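Local atomic coordinates of adenosylmethionine-8-amino-7-oxononanoate aminotransferase (Methanocaldococcus jannaschii, PDB entry 6ZHK), a protein that probably transfers the amino group of S-adenosyl-L-methionine to 8-amino-7-oxononanoate, a pyridoxal-phosphate-dependent step in biotin biosynthesis. Residues A[127-132]-A[311-316]; A[267-272]-A[295-300]. One frame throughout, in Å; residues are numbered along the deposited sequence.

Contact 1. Residues A[127-132]-A[311-316]; sequences EIAIKM and AATLTT
Ile128 meets Thr313 through its branch point. Its CG2 methyl lies 4.0 Å from Thr313 OG1, and its CB is just as near. With CG1 beside the backbone N (chi1 -72°), CG2 is the methyl turned to the Thr313 hydroxyl. The Ile128 side chain also packs on Phe117 and Ser119 of strand 115-119. The contact to the hydroxyl is plain van der Waals packing. Thr313 OG1 has its polar partner in Ala125 O, earlier in helix 122-140, so strand and helix are also tied just before residues 127-132. Ala129 follows, and its CB sits 4.0 Å from Thr313 CG2. Met132 comes one turn after Ile128. Its chain is extended beyond CG and carries the sulfur to the strand. SD lies 4.0 Å from Thr313 CG2, the two side chains meeting tip to tip. The same sulfur is closer to Thr315, at 3.5 Å from CG2, where the two side chains run across each other. The Thr315 hydroxyl is engaged locally and gives a hydrogen bond to Thr316 O. Trp22 of the second subunit packs on both Met132 and Thr315. The segment axes approach to 8.8 Å and run 27° apart. This is helix 122-140 packed on one face of the mixed seven-stranded sheet, the core of the large domain in fold-type I pyridoxal-phosphate enzymes.

Contact 2. Residues A[267-272]-A[295-300]; sequences LDEVAT and DILCLG
Leu267 is gripped at both ends of its backbone. Its N donates to Ile296 O at 2.9 Å, and its O accepts from Cys298 N at 2.9 Å. Both bonds are nearly straight, with angles of 163° and 164° at the hydrogen. A third bond, from Glu269 N to Cys298 O, spans 2.8 Å but is more bent, at 135°, where residues 267-272 begin to turn. Asp268 helps to shape that turn. Its OD1 accepts from Val270 N at 2.8 Å, an Asx turn, while OD2 is held by His156. Asp268 is also predicted to bind pyridoxal phosphate, as the equivalent aspartate does in related aminotransferases. The paired strands are parallel neighbours joined by helix 286-291, a beta-alpha-beta unit of the central sheet. Near Gly300 a water bridges the two segments, donating to Glu269 O and accepting from Gly300 N. The Glu269 chain bends after CB, which lays its aliphatic part across Leu297, with CG 3.6 Å from CD1. Its carboxylate takes bonds from Thr272 OG1 and from the backbone N atoms of Phe282 and Cys283. An alanine here would probably leave the Thr272 hydroxyl and both of those N-H groups without their acceptor and open a gap beside Leu297 CD1 where CG now lies. Further along, Leu299 CD2 touches Glu269 CB at 4.0 Å. Val270 sets its two methyls against Leu299 and Gly300. CG1, anti to the backbone N, lies 3.9 Å from Gly300 CA, and CG2 faces Leu299 C at 3.8 Å.

Both contacts are buried and both involve the seven-stranded sheet, and contact 2 lies nearer the centre of the chain. They share no segment, but strands 296-299 and 311-315 are antiparallel neighbours. Leu314 N to Leu297 O and Leu299 N to Ala312 O are probable hydrogen bonds between them. Contact 1 is helix on sheet, and its two segments meet by side-chain packing alone. Contact 2 is strand on strand, held mainly by backbone bonds. Helix 122-140 also covers part of contact 2, with Ala129 against Ile296 and Cys298. The second subunit reaches contact 1 but not contact 2, which instead lies beside the predicted cofactor lysine, Lys301.

Contact 1. Residues A[127-132]-A[311-316]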
loop_
_atom_site.group_PDB
_atom_site.type_symbol
_atom_site.label_atom_id
_atom_site.label_comp_id
_atom_site.label_asym_id
_atom_site.label_seq_id
_atom_site.Cartn_x
_atom_site.Cartn_y
_atom_site.Cartn_z
ATOM N N GLU A 127 5.211 -2.764 7.785
ATOM C CA GLU A 127 6.289 -1.786 7.686
ATOM C C GLU A 127 6.098 -0.695 8.744
ATOM O O GLU A 127 7.041 -0.192 9.341
ATOM C CB GLU A 127 6.238 -1.087 6.319
ATOM C CG GLU A 127 6.567 -2.014 5.138
ATOM C CD GLU A 127 7.969 -1.898 4.571
ATOM O OE1 GLU A 127 8.735 -1.036 5.079
ATOM O OE2 GLU A 127 8.300 -2.689 3.636
ATOM N N ILE A 128 4.847 -0.366 9.045
ATOM C CA ILE A 128 4.566 0.665 10.016
ATOM C C ILE A 128 4.849 0.122 11.413
ATOM O O ILE A 128 5.426 0.848 12.253
ATOM C CB ILE A 128 3.097 1.138 9.877
ATOM C CG1 ILE A 128 2.947 1.956 8.583
ATOM C CG2 ILE A 128 2.652 1.935 11.117
ATOM C CD1 ILE A 128 1.434 2.111 8.172
ATOM N N ALA A 129 4.456 -1.133 11.644
ATOM C CA ALA A 129 4.761 -1.790 12.910
ATOM C C ALA A 129 6.287 -1.794 13.115
ATOM O O ALA A 129 6.778 -1.537 14.209
ATOM C CB ALA A 129 4.197 -3.204 12.943
ATOM N N ILE A 130 7.035 -2.175 12.086
ATOM C CA ILE A 130 8.496 -2.218 12.178
ATOM C C ILE A 130 9.001 -0.836 12.616
ATOM O O ILE A 130 9.871 -0.750 13.484
ATOM C CB ILE A 130 9.116 -2.687 10.818
ATOM C CG1 ILE A 130 8.969 -4.197 10.640
ATOM C CG2 ILE A 130 10.568 -2.231 10.611
ATOM C CD1 ILE A 130 9.287 -4.626 9.168
ATOM N N LYS A 131 8.527 0.227 11.947
ATOM C CA LYS A 131 9.060 1.559 12.151
ATOM C C LYS A 131 8.683 2.074 13.526
ATOM O O LYS A 131 9.502 2.695 14.191
ATOM C CB LYS A 131 8.678 2.533 11.042
ATOM C CG LYS A 131 9.211 2.135 9.656
ATOM C CD LYS A 131 8.736 3.101 8.595
ATOM C CE LYS A 131 8.871 4.585 8.975
ATOM N NZ LYS A 131 8.503 5.455 7.821
ATOM N N MET A 132 7.471 1.740 13.997
ATOM C CA MET A 132 7.035 2.159 15.315
ATOM C C MET A 132 7.938 1.498 16.352
ATOM O O MET A 132 8.349 2.182 17.288
ATOM C CB MET A 132 5.577 1.684 15.536
ATOM C CG MET A 132 4.572 2.536 14.780
ATOM S SD MET A 132 2.986 1.741 15.025
ATOM C CE MET A 132 1.871 2.990 14.382
ATOM N N ALA A 311 -5.851 -1.551 5.633
ATOM C CA ALA A 311 -5.126 -2.246 6.675
ATOM C C ALA A 311 -5.021 -1.346 7.907
ATOM O O ALA A 311 -5.335 -0.155 7.856
ATOM C CB ALA A 311 -3.812 -2.710 6.149
ATOM N N ALA A 312 -4.677 -1.953 9.052
ATOM C CA ALA A 312 -4.490 -1.177 10.281
ATOM C C ALA A 312 -3.369 -1.768 11.129
ATOM O O ALA A 312 -3.152 -2.998 11.147
ATOM C CB ALA A 312 -5.793 -1.235 11.072
ATOM N N THR A 313 -2.640 -0.889 11.827
ATOM C CA THR A 313 -1.671 -1.352 12.804
ATOM C C THR A 313 -2.142 -0.828 14.161
ATOM O O THR A 313 -2.262 0.368 14.360
ATOM C CB THR A 313 -0.292 -0.739 12.468
ATOM O OG1 THR A 313 0.012 -1.066 11.100
ATOM C CG2 THR A 313 0.791 -1.234 13.402
ATOM N N LEU A 314 -2.464 -1.730 15.074
ATOM C CA LEU A 314 -2.941 -1.303 16.371
ATOM C C LEU A 314 -1.807 -1.458 17.405
ATOM O O LEU A 314 -1.081 -2.448 17.377
ATOM C CB LEU A 314 -4.115 -2.234 16.753
ATOM C CG LEU A 314 -5.466 -1.705 16.314
ATOM C CD1 LEU A 314 -5.643 -1.731 14.786
ATOM C CD2 LEU A 314 -6.617 -2.303 17.121
ATOM N N THR A 315 -1.707 -0.514 18.357
ATOM C CA THR A 315 -0.647 -0.541 19.365
ATOM C C THR A 315 -1.233 -0.199 20.753
ATOM O O THR A 315 -2.410 0.205 20.883
ATOM C CB THR A 315 0.493 0.456 19.065
ATOM O OG1 THR A 315 0.019 1.757 19.403
ATOM C CG2 THR A 315 0.853 0.558 17.598
ATOM N N THR A 316 -0.382 -0.400 21.754
ATOM C CA THR A 316 -0.590 -0.063 23.151
ATOM C C THR A 316 -0.389 1.432 23.310
ATOM O O THR A 316 0.201 2.061 22.434
ATOM C CB THR A 316 0.403 -0.809 24.041
ATOM O OG1 THR A 316 1.705 -0.365 23.624
ATOM C CG2 THR A 316 0.240 -2.309 23.906
#

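Contact 2. Residues A[267-272]-A[295-300]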
loop_
_atom_site.group_PDB
_atom_site.type_symbol
_atom_site.label_atom_id
_atom_site.label_comp_id
_atom_site.label_asym_id
_atom_site.label_seq_id
_atom_site.Cartn_x
_atom_site.Cartn_y
_atom_site.Cartn_z
ATOM N N LEU A 267 2.300 -9.004 16.200
ATOM C CA LEU A 267 1.600 -10.160 15.641
ATOM C C LEU A 267 0.937 -9.703 14.349
ATOM O O LEU A 267 0.160 -8.740 14.313
ATOM C CB LEU A 267 0.563 -10.690 16.625
ATOM C CG LEU A 267 0.001 -12.084 16.341
ATOM C CD1 LEU A 267 1.096 -13.118 16.564
ATOM C CD2 LEU A 267 -1.216 -12.374 17.264
ATOM N N ASP A 268 1.276 -10.430 13.256
ATOM C CA ASP A 268 0.705 -10.114 11.969
ATOM C C ASP A 268 -0.557 -10.967 11.757
ATOM O O ASP A 268 -0.448 -12.135 11.404
ATOM C CB ASP A 268 1.753 -10.368 10.878
ATOM C CG ASP A 268 1.191 -10.199 9.477
ATOM O OD1 ASP A 268 -0.032 -9.957 9.361
ATOM O OD2 ASP A 268 2.018 -10.234 8.530
ATOM N N GLU A 269 -1.739 -10.373 11.960
ATOM C CA GLU A 269 -3.001 -11.092 11.728
ATOM C C GLU A 269 -3.638 -10.608 10.420
ATOM O O GLU A 269 -4.844 -10.573 10.269
ATOM C CB GLU A 269 -3.904 -10.924 12.946
ATOM C CG GLU A 269 -3.393 -11.709 14.159
ATOM C CD GLU A 269 -4.519 -12.324 14.985
ATOM O OE1 GLU A 269 -5.403 -13.030 14.379
ATOM O OE2 GLU A 269 -4.553 -12.072 16.227
ATOM N N VAL A 270 -2.802 -10.251 9.432
ATOM C CA VAL A 270 -3.403 -9.760 8.207
ATOM C C VAL A 270 -4.303 -10.827 7.563
ATOM O O VAL A 270 -5.393 -10.525 7.129
ATOM C CB VAL A 270 -2.344 -9.208 7.228
ATOM C CG1 VAL A 270 -2.972 -8.970 5.859
ATOM C CG2 VAL A 270 -1.752 -7.907 7.776
ATOM N N ALA A 271 -3.891 -12.086 7.603
ATOM C CA ALA A 271 -4.670 -13.171 7.028
ATOM C C ALA A 271 -5.557 -13.809 8.103
ATOM O O ALA A 271 -6.633 -14.269 7.788
ATOM C CB ALA A 271 -3.703 -14.196 6.443
ATOM N N THR A 272 -5.116 -13.870 9.363
ATOM C CA THR A 272 -5.894 -14.641 10.320
ATOM C C THR A 272 -7.028 -13.846 10.952
ATOM O O THR A 272 -7.966 -14.417 11.541
ATOM C CB THR A 272 -5.001 -15.176 11.442
ATOM O OG1 THR A 272 -4.286 -14.067 12.009
ATOM C CG2 THR A 272 -4.012 -16.180 10.894
ATOM N N ASP A 295 2.200 -6.383 21.507
ATOM C CA ASP A 295 2.282 -4.946 21.656
ATOM C C ASP A 295 1.755 -4.241 20.428
ATOM O O ASP A 295 1.202 -3.144 20.525
ATOM C CB ASP A 295 3.746 -4.519 21.837
ATOM C CG ASP A 295 4.298 -5.167 23.082
ATOM O OD1 ASP A 295 3.904 -4.682 24.178
ATOM O OD2 ASP A 295 5.024 -6.180 22.947
ATOM N N ILE A 296 1.889 -4.895 19.292
ATOM C CA ILE A 296 1.409 -4.309 18.049
ATOM C C ILE A 296 0.754 -5.442 17.261
ATOM O O ILE A 296 1.300 -6.513 17.178
ATOM C CB ILE A 296 2.560 -3.704 17.218
ATOM C CG1 ILE A 296 3.423 -2.722 18.012
ATOM C CG2 ILE A 296 2.037 -3.095 15.927
ATOM C CD1 ILE A 296 4.447 -1.985 17.105
ATOM N N LEU A 297 -0.427 -5.184 16.715
ATOM C CA LEU A 297 -1.273 -6.107 15.960
ATOM C C LEU A 297 -1.447 -5.507 14.559
ATOM O O LEU A 297 -1.924 -4.385 14.460
ATOM C CB LEU A 297 -2.641 -6.208 16.652
ATOM C CG LEU A 297 -3.703 -7.043 15.879
ATOM C CD1 LEU A 297 -3.202 -8.494 15.768
ATOM C CD2 LEU A 297 -5.068 -6.955 16.566
ATOM N N CYS A 298 -1.173 -6.303 13.497
ATOM C CA CYS A 298 -1.370 -5.854 12.128
ATOM C C CYS A 298 -2.600 -6.559 11.543
ATOM O O CYS A 298 -2.732 -7.754 11.707
ATOM C CB CYS A 298 -0.173 -6.193 11.262
ATOM S SG CYS A 298 1.305 -5.372 11.939
ATOM N N LEU A 299 -3.502 -5.801 10.896
ATOM C CA LEU A 299 -4.737 -6.317 10.285
ATOM C C LEU A 299 -4.830 -5.860 8.830
ATOM O O LEU A 299 -4.231 -4.877 8.426
ATOM C CB LEU A 299 -5.928 -5.743 11.035
ATOM C CG LEU A 299 -5.955 -6.034 12.543
ATOM C CD1 LEU A 299 -7.141 -5.355 13.212
ATOM C CD2 LEU A 299 -6.014 -7.543 12.754
ATOM N N GLY A 300 -5.596 -6.607 8.030
ATOM C CA GLY A 300 -5.743 -6.272 6.624
ATOM C C GLY A 300 -6.739 -7.279 6.017
ATOM O O GLY A 300 -7.524 -7.899 6.739
HETATM O O HOH W 1 -6.727 -8.886 9.421
#